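Local coordinates for protein type C neurotoxin (Clostridium botulinum, PDB 4F83) that probably serves as the receptor-binding part of a botulinum neurotoxin, attaching the toxin to the surface of nerve cells, at residues G31-N36 with S48-I53; G107-I112 with F125-S130; D291-H296 with F343-I348; M305-T310 with A328-S333. All blocks are in the same frame, centred on the assembly; numbering follows the deposited sequence. Where two conformers were deposited one is given.

Contact 1 (G31-N36 with S48-I53); sequences GDVQVN and SGDKII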
loop_
_atom_site.group_PDB
_atom_site.type_symbol
_atom_site.label_atom_id
_atom_site.label_comp_id
_atom_site.label_asym_id
_atom_site.label_seq_id
_atom_site.Cartn_x
_atom_site.Cartn_y
_atom_site.Cartn_z
ATOM N N GLY A 31 -19.807 15.526 -9.038
ATOM C CA GLY A 31 -18.544 15.784 -9.730
ATOM C C GLY A 31 -17.780 14.499 -10.022
ATOM O O GLY A 31 -18.378 13.438 -10.157
ATOM N N ASP A 32 -16.452 14.601 -10.089
ATOM C CA ASP A 32 -15.588 13.509 -10.571
ATOM C C ASP A 32 -15.218 12.501 -9.506
ATOM O O ASP A 32 -14.056 12.435 -9.064
ATOM C CB ASP A 32 -14.302 14.087 -11.221
ATOM C CG ASP A 32 -13.353 12.999 -11.755
ATOM O OD1 ASP A 32 -12.172 13.323 -12.028
ATOM O OD2 ASP A 32 -13.776 11.828 -11.902
ATOM N N VAL A 33 -16.187 11.702 -9.076
ATOM C CA VAL A 33 -15.872 10.634 -8.165
ATOM C C VAL A 33 -15.572 9.412 -8.980
ATOM O O VAL A 33 -16.470 8.866 -9.607
ATOM C CB VAL A 33 -17.038 10.307 -7.186
ATOM C CG1 VAL A 33 -16.510 9.480 -6.039
ATOM C CG2 VAL A 33 -17.689 11.575 -6.672
ATOM N N GLN A 34 -14.312 8.986 -8.989
ATOM C CA GLN A 34 -13.951 7.693 -9.546
ATOM C C GLN A 34 -14.061 6.731 -8.394
ATOM O O GLN A 34 -13.494 7.007 -7.314
ATOM C CB GLN A 34 -12.498 7.690 -10.050
ATOM C CG GLN A 34 -12.148 8.785 -11.045
ATOM C CD GLN A 34 -10.631 8.943 -11.218
ATOM O OE1 GLN A 34 -9.821 8.119 -10.709
ATOM N NE2 GLN A 34 -10.232 9.995 -11.918
ATOM N N VAL A 35 -14.867 5.675 -8.580
ATOM C CA VAL A 35 -15.054 4.595 -7.606
ATOM C C VAL A 35 -14.554 3.284 -8.206
ATOM O O VAL A 35 -14.570 3.112 -9.444
ATOM C CB VAL A 35 -16.563 4.400 -7.213
ATOM C CG1 VAL A 35 -17.133 5.658 -6.567
ATOM C CG2 VAL A 35 -17.382 3.999 -8.423
ATOM N N ASN A 36 -14.124 2.354 -7.357
ATOM C CA ASN A 36 -13.674 1.039 -7.824
ATOM C C ASN A 36 -12.571 1.142 -8.893
ATOM O O ASN A 36 -12.702 0.615 -10.022
ATOM C CB ASN A 36 -14.875 0.203 -8.327
ATOM C CG ASN A 36 -14.476 -1.204 -8.740
ATOM O OD1 ASN A 36 -13.454 -1.734 -8.294
ATOM N ND2 ASN A 36 -15.282 -1.816 -9.607
ATOM N N SER A 48 -10.630 18.310 -8.000
ATOM C CA SER A 48 -11.839 18.398 -8.834
ATOM C C SER A 48 -12.993 18.985 -8.040
ATOM O O SER A 48 -13.915 19.590 -8.615
ATOM C CB SER A 48 -12.251 16.989 -9.293
ATOM O OG SER A 48 -13.301 17.047 -10.245
ATOM N N GLY A 49 -12.941 18.790 -6.727
ATOM C CA GLY A 49 -14.017 19.181 -5.798
ATOM C C GLY A 49 -15.170 18.187 -5.791
ATOM O O GLY A 49 -16.283 18.515 -5.344
ATOM N N ASP A 50 -14.917 16.980 -6.302
ATOM C CA ASP A 50 -15.902 15.883 -6.248
ATOM C C ASP A 50 -16.295 15.560 -4.808
ATOM O O ASP A 50 -15.517 15.789 -3.879
ATOM C CB ASP A 50 -15.421 14.625 -6.989
ATOM C CG ASP A 50 -14.283 13.904 -6.283
ATOM O OD1 ASP A 50 -13.200 14.506 -6.120
ATOM O OD2 ASP A 50 -14.464 12.703 -5.926
ATOM N N LYS A 51 -17.534 15.090 -4.636
ATOM C CA LYS A 51 -18.100 14.888 -3.293
ATOM C C LYS A 51 -18.909 13.623 -3.265
ATOM O O LYS A 51 -19.514 13.251 -4.269
ATOM C CB LYS A 51 -19.030 16.034 -2.913
ATOM C CG LYS A 51 -18.356 17.354 -2.603
ATOM C CD LYS A 51 -19.405 18.370 -2.126
ATOM C CE LYS A 51 -18.907 19.818 -2.261
ATOM N NZ LYS A 51 -17.482 19.993 -1.825
ATOM N N ILE A 52 -18.944 12.979 -2.104
ATOM C CA ILE A 52 -19.918 11.945 -1.825
ATOM C C ILE A 52 -20.735 12.415 -0.626
ATOM O O ILE A 52 -20.187 12.745 0.408
ATOM C CB ILE A 52 -19.244 10.564 -1.537
ATOM C CG1 ILE A 52 -18.466 10.085 -2.772
ATOM C CG2 ILE A 52 -20.292 9.519 -1.096
ATOM C CD1 ILE A 52 -17.632 8.843 -2.533
ATOM N N ILE A 53 -22.050 12.489 -0.786
ATOM C CA ILE A 53 -22.905 12.960 0.282
ATOM C C ILE A 53 -23.723 11.781 0.783
ATOM O O ILE A 53 -24.504 11.212 0.043
ATOM C CB ILE A 53 -23.833 14.133 -0.196
ATOM C CG1 ILE A 53 -22.978 15.319 -0.663
ATOM C CG2 ILE A 53 -24.750 14.598 0.929
ATOM C CD1 ILE A 53 -23.766 16.373 -1.387
#
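An inverse gamma turn centred on Asp32, just after strand 26-30 of the concanavalin-like lectin fold, packs against Ser48 and Asp50, just before strand 51-55. The turn is closed by a bond from Val33 N to Gly31 O, 3.0 Å long. The CB of Asp50 presses on it, 3.3 Å from Asp32 N. With its CG between the backbone N and the carbonyl carbon (chi1 71°), Asp50 lays its carboxylate beside the Asp32 carbonyl. Asp50 OD2 and Asp32 O are 3.2 Å apart, but both are acceptors and do not bond. The carboxylate is held elsewhere, by Ser46 N on OD1. Ser48 OG touches Asp32 CB at 3.3 Å. Val33 uses both branches: CG2 lies 3.5 Å from Lys51 O, and CG1 meets Ile52 CD1 at 3.7 Å, the two side chains crossing at about a right angle. The contact therefore rests on close packing. Ile52 is buried and also touches Val27, Phe43 and Phe181. Strand 51-55 is the middle of a three-stranded sheet between strands 26-30 and 178-181, while Gln34 and Asn36 carry the loop on to bond with strand 42-46.

Contact 2 (G107-I112 with F125-S130); sequences GNIEWI and FDYSES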
loop_
_atom_site.group_PDB
_atom_site.type_symbol
_atom_site.label_atom_id
_atom_site.label_comp_id
_atom_site.label_asym_id
_atom_site.label_seq_id
_atom_site.Cartn_x
_atom_site.Cartn_y
_atom_site.Cartn_z
ATOM N N GLY A 107 0.691 16.917 6.960
ATOM C CA GLY A 107 1.187 15.553 6.961
ATOM C C GLY A 107 0.735 14.731 8.166
ATOM O O GLY A 107 1.332 13.706 8.484
ATOM N N ASN A 108 -0.300 15.218 8.842
ATOM C CA ASN A 108 -0.978 14.492 9.899
ATOM C C ASN A 108 -2.395 14.166 9.456
ATOM O O ASN A 108 -3.007 14.935 8.713
ATOM C CB ASN A 108 -1.072 15.370 11.156
ATOM C CG ASN A 108 0.280 15.747 11.701
ATOM O OD1 ASN A 108 0.927 14.962 12.381
ATOM N ND2 ASN A 108 0.708 16.952 11.417
ATOM N N ILE A 109 -2.928 13.035 9.928
ATOM C CA ILE A 109 -4.370 12.808 9.851
ATOM C C ILE A 109 -4.973 13.134 11.249
ATOM O O ILE A 109 -4.339 12.865 12.291
ATOM C CB ILE A 109 -4.653 11.360 9.384
ATOM C CG1 ILE A 109 -6.155 11.100 9.135
ATOM C CG2 ILE A 109 -4.083 10.347 10.369
ATOM C CD1 ILE A 109 -6.435 9.762 8.351
ATOM N N GLU A 110 -6.144 13.781 11.240
ATOM C CA GLU A 110 -6.752 14.319 12.463
ATOM C C GLU A 110 -8.230 13.959 12.516
ATOM O O GLU A 110 -8.944 14.151 11.551
ATOM C CB GLU A 110 -6.589 15.840 12.499
ATOM C CG GLU A 110 -6.855 16.483 13.851
ATOM C CD GLU A 110 -6.341 17.918 13.918
ATOM O OE1 GLU A 110 -6.265 18.573 12.865
ATOM O OE2 GLU A 110 -6.017 18.389 15.021
ATOM N N TRP A 111 -8.666 13.435 13.655
ATOM C CA TRP A 111 -10.077 13.179 13.915
ATOM C C TRP A 111 -10.517 14.180 14.954
ATOM O O TRP A 111 -9.867 14.325 15.983
ATOM C CB TRP A 111 -10.241 11.773 14.465
ATOM C CG TRP A 111 -11.604 11.481 15.063
ATOM C CD1 TRP A 111 -11.935 11.528 16.372
ATOM C CD2 TRP A 111 -12.759 11.015 14.367
ATOM N NE1 TRP A 111 -13.247 11.128 16.557
ATOM C CE2 TRP A 111 -13.783 10.830 15.336
ATOM C CE3 TRP A 111 -13.045 10.756 13.017
ATOM C CZ2 TRP A 111 -15.074 10.397 15.001
ATOM C CZ3 TRP A 111 -14.334 10.300 12.689
ATOM C CH2 TRP A 111 -15.325 10.129 13.685
ATOM N N ILE A 112 -11.622 14.868 14.672
ATOM C CA ILE A 112 -12.131 15.953 15.531
ATOM C C ILE A 112 -13.540 15.600 15.965
ATOM O O ILE A 112 -14.385 15.273 15.119
ATOM C CB ILE A 112 -12.216 17.270 14.713
ATOM C CG1 ILE A 112 -10.871 17.602 14.048
ATOM C CG2 ILE A 112 -12.756 18.422 15.556
ATOM C CD1 ILE A 112 -9.804 17.795 14.964
ATOM N N PHE A 125 -2.342 11.919 14.081
ATOM C CA PHE A 125 -1.235 10.996 13.810
ATOM C C PHE A 125 -0.396 11.504 12.673
ATOM O O PHE A 125 -0.927 11.820 11.626
ATOM C CB PHE A 125 -1.783 9.614 13.469
ATOM C CG PHE A 125 -0.730 8.609 13.031
ATOM C CD1 PHE A 125 0.119 8.002 13.961
ATOM C CD2 PHE A 125 -0.683 8.189 11.690
ATOM C CE1 PHE A 125 1.040 7.051 13.547
ATOM C CE2 PHE A 125 0.213 7.211 11.267
ATOM C CZ PHE A 125 1.082 6.642 12.186
ATOM N N ASP A 126 0.915 11.545 12.899
ATOM C CA ASP A 126 1.882 11.983 11.887
ATOM C C ASP A 126 2.192 10.790 10.976
ATOM O O ASP A 126 3.039 9.935 11.307
ATOM C CB ASP A 126 3.155 12.462 12.579
ATOM C CG ASP A 126 4.203 12.929 11.604
ATOM O OD1 ASP A 126 3.924 12.933 10.388
ATOM O OD2 ASP A 126 5.318 13.271 12.057
ATOM N N TYR A 127 1.470 10.694 9.862
ATOM C CA TYR A 127 1.708 9.619 8.887
ATOM C C TYR A 127 2.857 9.973 7.904
ATOM O O TYR A 127 3.387 9.094 7.257
ATOM C CB TYR A 127 0.412 9.248 8.126
ATOM C CG TYR A 127 0.013 10.309 7.134
ATOM C CD1 TYR A 127 0.531 10.290 5.832
ATOM C CD2 TYR A 127 -0.849 11.346 7.498
ATOM C CE1 TYR A 127 0.221 11.294 4.916
ATOM C CE2 TYR A 127 -1.185 12.352 6.589
ATOM C CZ TYR A 127 -0.641 12.309 5.295
ATOM O OH TYR A 127 -0.949 13.285 4.395
ATOM N N SER A 128 3.187 11.254 7.778
ATOM C CA SER A 128 4.210 11.722 6.800
ATOM C C SER A 128 5.625 11.382 7.238
ATOM O O SER A 128 6.434 10.862 6.442
ATOM C CB SER A 128 4.118 13.248 6.597
ATOM O OG SER A 128 5.161 13.716 5.697
ATOM N N GLU A 129 5.934 11.713 8.499
ATOM C CA GLU A 129 7.307 11.639 9.029
ATOM C C GLU A 129 8.287 12.324 8.069
ATOM O O GLU A 129 9.275 11.724 7.625
ATOM C CB GLU A 129 7.696 10.179 9.304
ATOM C CG GLU A 129 6.590 9.437 10.075
ATOM C CD GLU A 129 6.834 7.955 10.269
ATOM O OE1 GLU A 129 7.870 7.430 9.816
ATOM O OE2 GLU A 129 5.968 7.308 10.894
ATOM N N SER A 130 7.970 13.586 7.744
ATOM C CA SER A 130 8.771 14.446 6.851
ATOM C C SER A 130 8.978 13.878 5.439
ATOM O O SER A 130 10.087 13.928 4.876
ATOM C CB SER A 130 10.097 14.836 7.514
ATOM O OG SER A 130 9.836 15.495 8.735
#
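Ile109 and Phe125 form an antiparallel hydrogen-bonded pair in the hairpin of strands 108-114 and 120-126, and each satisfies the other's backbone. Phe125 N donates to Ile109 O at 2.8 Å, and Ile109 N returns a bond to Phe125 O at 2.9 Å. Gly107 O takes Ser128 N at 3.2 Å, in the plane of the carbonyl, and a weak bond from Tyr127 N. The same oxygen stands 3.3 Å above one face of the Tyr127 ring, toward its rim. Tyr127 chi1 of 73° folds the ring back over Gly107, and its hydroxyl pairs with Thr82 OG1. Asp126 serves its own turn, an Asx motif. Its OD1 accepts from Glu129 N at 3.0 Å and almost straight (170°), though from above the carboxylate plane, and more weakly from Ser128 N. Ser128 OG is bonded to Leu131 N. Asn108 OD1 rests 3.2 Å from Asp126 CA without a bond to Asp126 N, and Asn108 ND2 instead gives to Arg105 O. On the other face, Ile109 CG2 meets Phe125 CB at 3.9 Å. Ile109 also packs on Ile75 of strand 68-77 and on Leu102 and Ile104 of strand 100-105. Phe125 reaches Leu155 and Ile157 of strand 152-157.

Contact 3 (D291-H296 with F343-I348); sequences DDIMFH and FSIKNI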
loop_
_atom_site.group_PDB
_atom_site.type_symbol
_atom_site.label_atom_id
_atom_site.label_comp_id
_atom_site.label_asym_id
_atom_site.label_seq_id
_atom_site.Cartn_x
_atom_site.Cartn_y
_atom_site.Cartn_z
ATOM N N ASP A 291 2.161 -17.286 -6.895
ATOM C CA ASP A 291 2.123 -17.303 -8.382
ATOM C C ASP A 291 3.506 -17.528 -8.949
ATOM O O ASP A 291 4.496 -17.004 -8.420
ATOM C CB ASP A 291 1.567 -15.991 -8.932
ATOM C CG ASP A 291 0.027 -15.941 -8.944
ATOM O OD1 ASP A 291 -0.631 -16.967 -8.673
ATOM O OD2 ASP A 291 -0.511 -14.872 -9.273
ATOM N N ASP A 292 3.568 -18.279 -10.053
ATOM C CA ASP A 292 4.823 -18.452 -10.795
ATOM C C ASP A 292 4.897 -17.361 -11.842
ATOM O O ASP A 292 3.926 -17.140 -12.600
ATOM C CB ASP A 292 4.854 -19.808 -11.498
ATOM C CG ASP A 292 5.244 -20.937 -10.569
ATOM O OD1 ASP A 292 5.715 -20.680 -9.440
ATOM O OD2 ASP A 292 5.067 -22.103 -10.969
ATOM N N ILE A 293 6.057 -16.715 -11.898
ATOM C CA ILE A 293 6.208 -15.494 -12.678
ATOM C C ILE A 293 7.525 -15.441 -13.425
ATOM O O ILE A 293 8.445 -16.192 -13.108
ATOM C CB ILE A 293 6.078 -14.231 -11.757
ATOM C CG1 ILE A 293 7.258 -14.137 -10.777
ATOM C CG2 ILE A 293 4.683 -14.238 -10.986
ATOM C CD1 ILE A 293 7.238 -12.838 -9.861
ATOM N N MET A 294 7.611 -14.535 -14.395
ATOM C CA MET A 294 8.881 -14.174 -15.062
ATOM C C MET A 294 9.042 -12.660 -15.002
ATOM O O MET A 294 8.060 -11.943 -14.852
ATOM C CB MET A 294 8.892 -14.686 -16.532
ATOM C CG MET A 294 8.706 -16.225 -16.576
ATOM S SD MET A 294 8.370 -16.753 -18.255
ATOM C CE MET A 294 6.618 -16.325 -18.444
ATOM N N PHE A 295 10.274 -12.168 -15.105
ATOM C CA PHE A 295 10.511 -10.711 -15.129
ATOM C C PHE A 295 11.076 -10.348 -16.485
ATOM O O PHE A 295 11.993 -11.003 -16.965
ATOM C CB PHE A 295 11.539 -10.324 -14.070
ATOM C CG PHE A 295 11.120 -10.661 -12.668
ATOM C CD1 PHE A 295 10.354 -9.749 -11.923
ATOM C CD2 PHE A 295 11.528 -11.859 -12.071
ATOM C CE1 PHE A 295 9.978 -10.027 -10.598
ATOM C CE2 PHE A 295 11.153 -12.156 -10.735
ATOM C CZ PHE A 295 10.372 -11.219 -10.002
ATOM N N HIS A 296 10.479 -9.349 -17.120
ATOM C CA HIS A 296 10.962 -8.875 -18.400
ATOM C C HIS A 296 11.472 -7.480 -18.219
ATOM O O HIS A 296 11.013 -6.754 -17.345
ATOM C CB HIS A 296 9.830 -8.878 -19.444
ATOM C CG HIS A 296 9.513 -10.238 -19.993
ATOM N ND1 HIS A 296 8.833 -10.412 -21.173
ATOM C CD2 HIS A 296 9.812 -11.482 -19.544
ATOM C CE1 HIS A 296 8.712 -11.703 -21.430
ATOM N NE2 HIS A 296 9.312 -12.376 -20.465
ATOM N N PHE A 343 10.055 -17.875 -11.423
ATOM C CA PHE A 343 10.222 -17.632 -9.999
ATOM C C PHE A 343 8.870 -17.734 -9.345
ATOM O O PHE A 343 7.852 -17.680 -10.041
ATOM C CB PHE A 343 10.809 -16.224 -9.791
ATOM C CG PHE A 343 12.183 -16.046 -10.419
ATOM C CD1 PHE A 343 13.328 -16.343 -9.695
ATOM C CD2 PHE A 343 12.312 -15.616 -11.750
ATOM C CE1 PHE A 343 14.613 -16.193 -10.275
ATOM C CE2 PHE A 343 13.559 -15.459 -12.338
ATOM C CZ PHE A 343 14.725 -15.746 -11.601
ATOM N N SER A 344 8.834 -17.916 -8.025
ATOM C CA SER A 344 7.543 -17.810 -7.328
ATOM C C SER A 344 7.621 -16.594 -6.433
ATOM O O SER A 344 8.684 -16.314 -5.837
ATOM C CB SER A 344 7.216 -19.061 -6.519
ATOM O OG SER A 344 8.306 -19.445 -5.730
ATOM N N ILE A 345 6.512 -15.872 -6.323
ATOM C CA ILE A 345 6.488 -14.673 -5.476
ATOM C C ILE A 345 5.570 -14.929 -4.281
ATOM O O ILE A 345 4.460 -15.402 -4.460
ATOM C CB ILE A 345 6.060 -13.419 -6.297
ATOM C CG1 ILE A 345 6.105 -12.160 -5.434
ATOM C CG2 ILE A 345 4.665 -13.633 -6.982
ATOM C CD1 ILE A 345 6.174 -10.894 -6.306
ATOM N N LYS A 346 6.038 -14.642 -3.060
ATOM C CA LYS A 346 5.252 -14.977 -1.861
ATOM C C LYS A 346 5.224 -13.819 -0.876
ATOM O O LYS A 346 6.170 -13.056 -0.798
ATOM C CB LYS A 346 5.869 -16.210 -1.164
ATOM C CG LYS A 346 5.777 -17.493 -2.007
ATOM C CD LYS A 346 6.145 -18.761 -1.198
ATOM C CE LYS A 346 6.114 -19.987 -2.132
ATOM N NZ LYS A 346 6.321 -21.293 -1.445
ATOM N N ASN A 347 4.163 -13.729 -0.079
ATOM C CA ASN A 347 4.104 -12.709 0.939
ATOM C C ASN A 347 4.931 -13.156 2.123
ATOM O O ASN A 347 5.003 -14.352 2.419
ATOM C CB ASN A 347 2.653 -12.428 1.343
ATOM C CG ASN A 347 1.997 -11.371 0.471
ATOM O OD1 ASN A 347 2.679 -10.534 -0.138
ATOM N ND2 ASN A 347 0.670 -11.387 0.417
ATOM N N ILE A 348 5.588 -12.200 2.771
ATOM C CA ILE A 348 6.420 -12.458 3.928
ATOM C C ILE A 348 5.542 -12.898 5.063
ATOM O O ILE A 348 4.735 -12.123 5.525
ATOM C CB ILE A 348 7.172 -11.212 4.352
ATOM C CG1 ILE A 348 8.079 -10.784 3.202
ATOM C CG2 ILE A 348 7.957 -11.489 5.594
ATOM C CD1 ILE A 348 8.370 -9.338 3.166
#
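Strands 292-296 and 343-347 pair as antiparallel neighbours over a short length; their axes approach to 4.6 Å, with 111° between their N-to-C directions. Both belong to the C-terminal receptor-binding domain, of the beta-trefoil type. Ile293 and Phe343 make the hydrogen-bonded pair. Ile293 N gives to Phe343 O at 2.8 Å, and Phe343 N gives back to Ile293 O at 2.9 Å. Ile345 N adds a third bond to Asp291 O, at 3.1 Å. Asp292 and Ser344 face each other as the non-hydrogen-bonded pair.

The apolar face carries Ile293 and Phe343, joined by Ile345 and Phe295. Ile293 has its CG1 between the backbone N and the carbonyl carbon (chi1 67°). This swings CD1 across to Ile345 CB, 3.8 Å away, and the two side chains cross at about a right angle. Ile275 of strand 273-277 packs on Ile293 and Phe295, and Ile358 of strand 356-360 packs on both phenylalanines. The face of Asp292 and Ser344 is partly exposed. There Ser344 lies near a bound tetraethylene glycol, probably from the crystallisation liquor, to which Lys346 NZ is hydrogen-bonded. Asp291 turns its carboxylate away from the pair, and OD2 makes a salt bridge to Lys281 and accepts from Leu288 N. The rings of Phe295 and Phe343 have their centroids 5.7 Å apart and planes at 57°. Their nearest atoms are Phe295 CE2 and Phe343 CD2, 3.8 Å apart, with Phe343 CD2 at the edge of the Phe295 ring.

Contact 4 (M305-T310 with A328-S333); sequences MIIRDT and ALKLQS. With SO4 (sulfate ion), chain H.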
loop_
_atom_site.group_PDB
_atom_site.type_symbol
_atom_site.label_atom_id
_atom_site.label_comp_id
_atom_site.label_asym_id
_atom_site.label_seq_id
_atom_site.Cartn_x
_atom_site.Cartn_y
_atom_site.Cartn_z
ATOM N N MET A 305 14.315 -11.339 -20.820
ATOM C CA MET A 305 13.810 -11.896 -19.551
ATOM C C MET A 305 14.982 -12.130 -18.602
ATOM O O MET A 305 16.117 -12.398 -19.039
ATOM C CB MET A 305 13.033 -13.215 -19.767
ATOM C CG MET A 305 13.838 -14.305 -20.401
ATOM S SD MET A 305 12.920 -15.885 -20.653
ATOM C CE MET A 305 12.338 -16.229 -18.988
ATOM N N ILE A 306 14.708 -12.003 -17.310
ATOM C CA ILE A 306 15.721 -12.266 -16.286
ATOM C C ILE A 306 15.810 -13.751 -16.028
ATOM O O ILE A 306 14.782 -14.421 -15.809
ATOM C CB ILE A 306 15.376 -11.508 -15.002
ATOM C CG1 ILE A 306 15.354 -10.011 -15.299
ATOM C CG2 ILE A 306 16.432 -11.827 -13.885
ATOM C CD1 ILE A 306 15.039 -9.147 -14.054
ATOM N N ILE A 307 17.029 -14.289 -16.043
ATOM C CA ILE A 307 17.202 -15.683 -15.682
ATOM C C ILE A 307 18.264 -15.834 -14.602
ATOM O O ILE A 307 19.117 -14.970 -14.413
ATOM C CB ILE A 307 17.557 -16.570 -16.900
ATOM C CG1 ILE A 307 18.942 -16.208 -17.468
ATOM C CG2 ILE A 307 16.432 -16.529 -17.979
ATOM C CD1 ILE A 307 19.465 -17.166 -18.552
ATOM N N ARG A 308 18.161 -16.905 -13.843
ATOM C CA ARG A 308 19.232 -17.242 -12.925
ATOM C C ARG A 308 20.457 -17.772 -13.699
ATOM O O ARG A 308 20.313 -18.519 -14.674
ATOM C CB ARG A 308 18.722 -18.310 -11.945
ATOM C CG ARG A 308 19.567 -18.432 -10.691
ATOM C CD ARG A 308 19.436 -19.841 -10.088
ATOM N NE ARG A 308 20.305 -20.780 -10.773
ATOM C CZ ARG A 308 20.337 -22.085 -10.581
ATOM N NH1 ARG A 308 21.225 -22.799 -11.238
ATOM N NH2 ARG A 308 19.497 -22.686 -9.726
ATOM N N ASP A 309 21.660 -17.392 -13.276
ATOM C CA ASP A 309 22.871 -17.989 -13.869
ATOM C C ASP A 309 22.915 -19.491 -13.605
ATOM O O ASP A 309 22.450 -19.968 -12.579
ATOM C CB ASP A 309 24.146 -17.387 -13.256
ATOM C CG ASP A 309 24.488 -16.031 -13.794
ATOM O OD1 ASP A 309 25.491 -15.447 -13.282
ATOM O OD2 ASP A 309 23.789 -15.528 -14.714
ATOM N N THR A 310 23.544 -20.227 -14.504
ATOM C CA THR A 310 23.711 -21.662 -14.313
ATOM C C THR A 310 24.663 -22.020 -13.198
ATOM O O THR A 310 24.375 -22.907 -12.388
ATOM C CB THR A 310 24.158 -22.298 -15.619
ATOM O OG1 THR A 310 23.133 -22.070 -16.571
ATOM C CG2 THR A 310 24.373 -23.813 -15.456
ATOM N N ALA A 328 24.335 -15.288 -9.633
ATOM C CA ALA A 328 23.939 -13.997 -10.187
ATOM C C ALA A 328 22.789 -14.209 -11.155
ATOM O O ALA A 328 22.418 -15.358 -11.479
ATOM C CB ALA A 328 25.136 -13.322 -10.912
ATOM N N LEU A 329 22.230 -13.085 -11.596
ATOM C CA LEU A 329 21.135 -13.055 -12.576
ATOM C C LEU A 329 21.624 -12.387 -13.849
ATOM O O LEU A 329 22.522 -11.542 -13.811
ATOM C CB LEU A 329 19.942 -12.277 -12.016
ATOM C CG LEU A 329 19.504 -12.668 -10.598
ATOM C CD1 LEU A 329 18.346 -11.781 -10.155
ATOM C CD2 LEU A 329 19.059 -14.138 -10.610
ATOM N N LYS A 330 21.007 -12.736 -14.978
ATOM C CA LYS A 330 21.416 -12.125 -16.249
ATOM C C LYS A 330 20.196 -11.931 -17.147
ATOM O O LYS A 330 19.130 -12.420 -16.846
ATOM C CB LYS A 330 22.466 -12.981 -16.944
ATOM C CG LYS A 330 21.974 -14.260 -17.514
ATOM C CD LYS A 330 23.193 -15.143 -17.979
ATOM C CE LYS A 330 22.731 -16.489 -18.479
ATOM N NZ LYS A 330 23.886 -17.360 -18.917
ATOM N N LEU A 331 20.374 -11.152 -18.214
ATOM C CA LEU A 331 19.314 -11.003 -19.220
ATOM C C LEU A 331 19.486 -11.972 -20.354
ATOM O O LEU A 331 20.627 -12.255 -20.784
ATOM C CB LEU A 331 19.305 -9.575 -19.773
ATOM C CG LEU A 331 19.091 -8.434 -18.772
ATOM C CD1 LEU A 331 19.234 -7.068 -19.493
ATOM C CD2 LEU A 331 17.754 -8.566 -18.065
ATOM N N GLN A 332 18.355 -12.447 -20.869
ATOM C CA GLN A 332 18.302 -13.385 -21.980
ATOM C C GLN A 332 17.332 -12.812 -23.010
ATOM O O GLN A 332 16.213 -12.471 -22.682
ATOM C CB GLN A 332 17.775 -14.739 -21.480
ATOM C CG GLN A 332 17.450 -15.713 -22.593
ATOM C CD GLN A 332 17.188 -17.112 -22.102
ATOM O OE1 GLN A 332 18.058 -17.745 -21.502
ATOM N NE2 GLN A 332 16.002 -17.621 -22.386
ATOM N N SER A 333 17.747 -12.745 -24.270
ATOM C CA SER A 333 16.853 -12.166 -25.286
ATOM C C SER A 333 15.874 -13.176 -25.854
ATOM O O SER A 333 14.847 -12.801 -26.430
ATOM C CB SER A 333 17.661 -11.520 -26.408
ATOM O OG SER A 333 18.518 -12.487 -26.947
HETATM S S SO4 H . 26.352 -18.779 -16.238
HETATM O O1 SO4 H . 26.868 -19.629 -17.314
HETATM O O2 SO4 H . 26.735 -19.396 -14.952
HETATM O O3 SO4 H . 26.986 -17.476 -16.374
HETATM O O4 SO4 H . 24.887 -18.656 -16.326
HETATM O O HOH W 1 26.643 -16.611 -11.309
#
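Ile307 and Lys330 both hold CG1 or CG between the backbone N and the carbonyl carbon (chi1 66° and 71°), which brings them together on one face of the sheet. Ile307 CD1 comes to 3.3 Å from Lys330 CE, tighter than usual. The lysine is extended beyond CG and carries NZ to O4 of a sulfate, 3.1 Å. Thr310 N reaches the same O4 at 2.8 Å. The sulfate, probably from the crystallisation liquor, is also hydrogen-bonded to Arg377 NH2 and Asp311 N. Asp309 OD2 lies 3.3 Å from Lys330 CD, but 4.6 Å from NZ, beyond a salt bridge. A water joins Asp309 OD1 to Ala328 N. Gln332 lies side by side with Met305 and brings OE1 to 3.3 Å from Ile307 CD1, while its NE2 bonds to Asn334 O. On the other face Ile306 packs against Leu329 and Leu331. Five backbone bonds join these antiparallel strands of the beta-trefoil domain, the last from Asp309 N to Ala328 O at 2.8 Å. Arg308 NE gives to Asp309 O at 2.9 Å, with the oxygen in the guanidinium plane. The sulfate's ligands, two backbone amides with a lysine and an arginine, imply a spot that would suit an anion.

From the N terminus, contact 1 closes a short loop that holds strand 42-46, and contact 2 then closes a hairpin. Both lie in the lectin-like N-terminal part, with centres 23 Å apart, and they do not touch. Contacts 3 and 4 follow in the trefoil part, on the opposite side of the chain's centre from the first two. Contact 3 joins 291-296 to 343-348 over a long span, and contact 4 lies wholly within that span. No contacts cross along the chain. Contacts 3 and 4 share one sheet: strands 292-299 and 302-308 are neighbours, and Phe295 O probably accepts a hydrogen bond from Ile306 N at 2.9 Å.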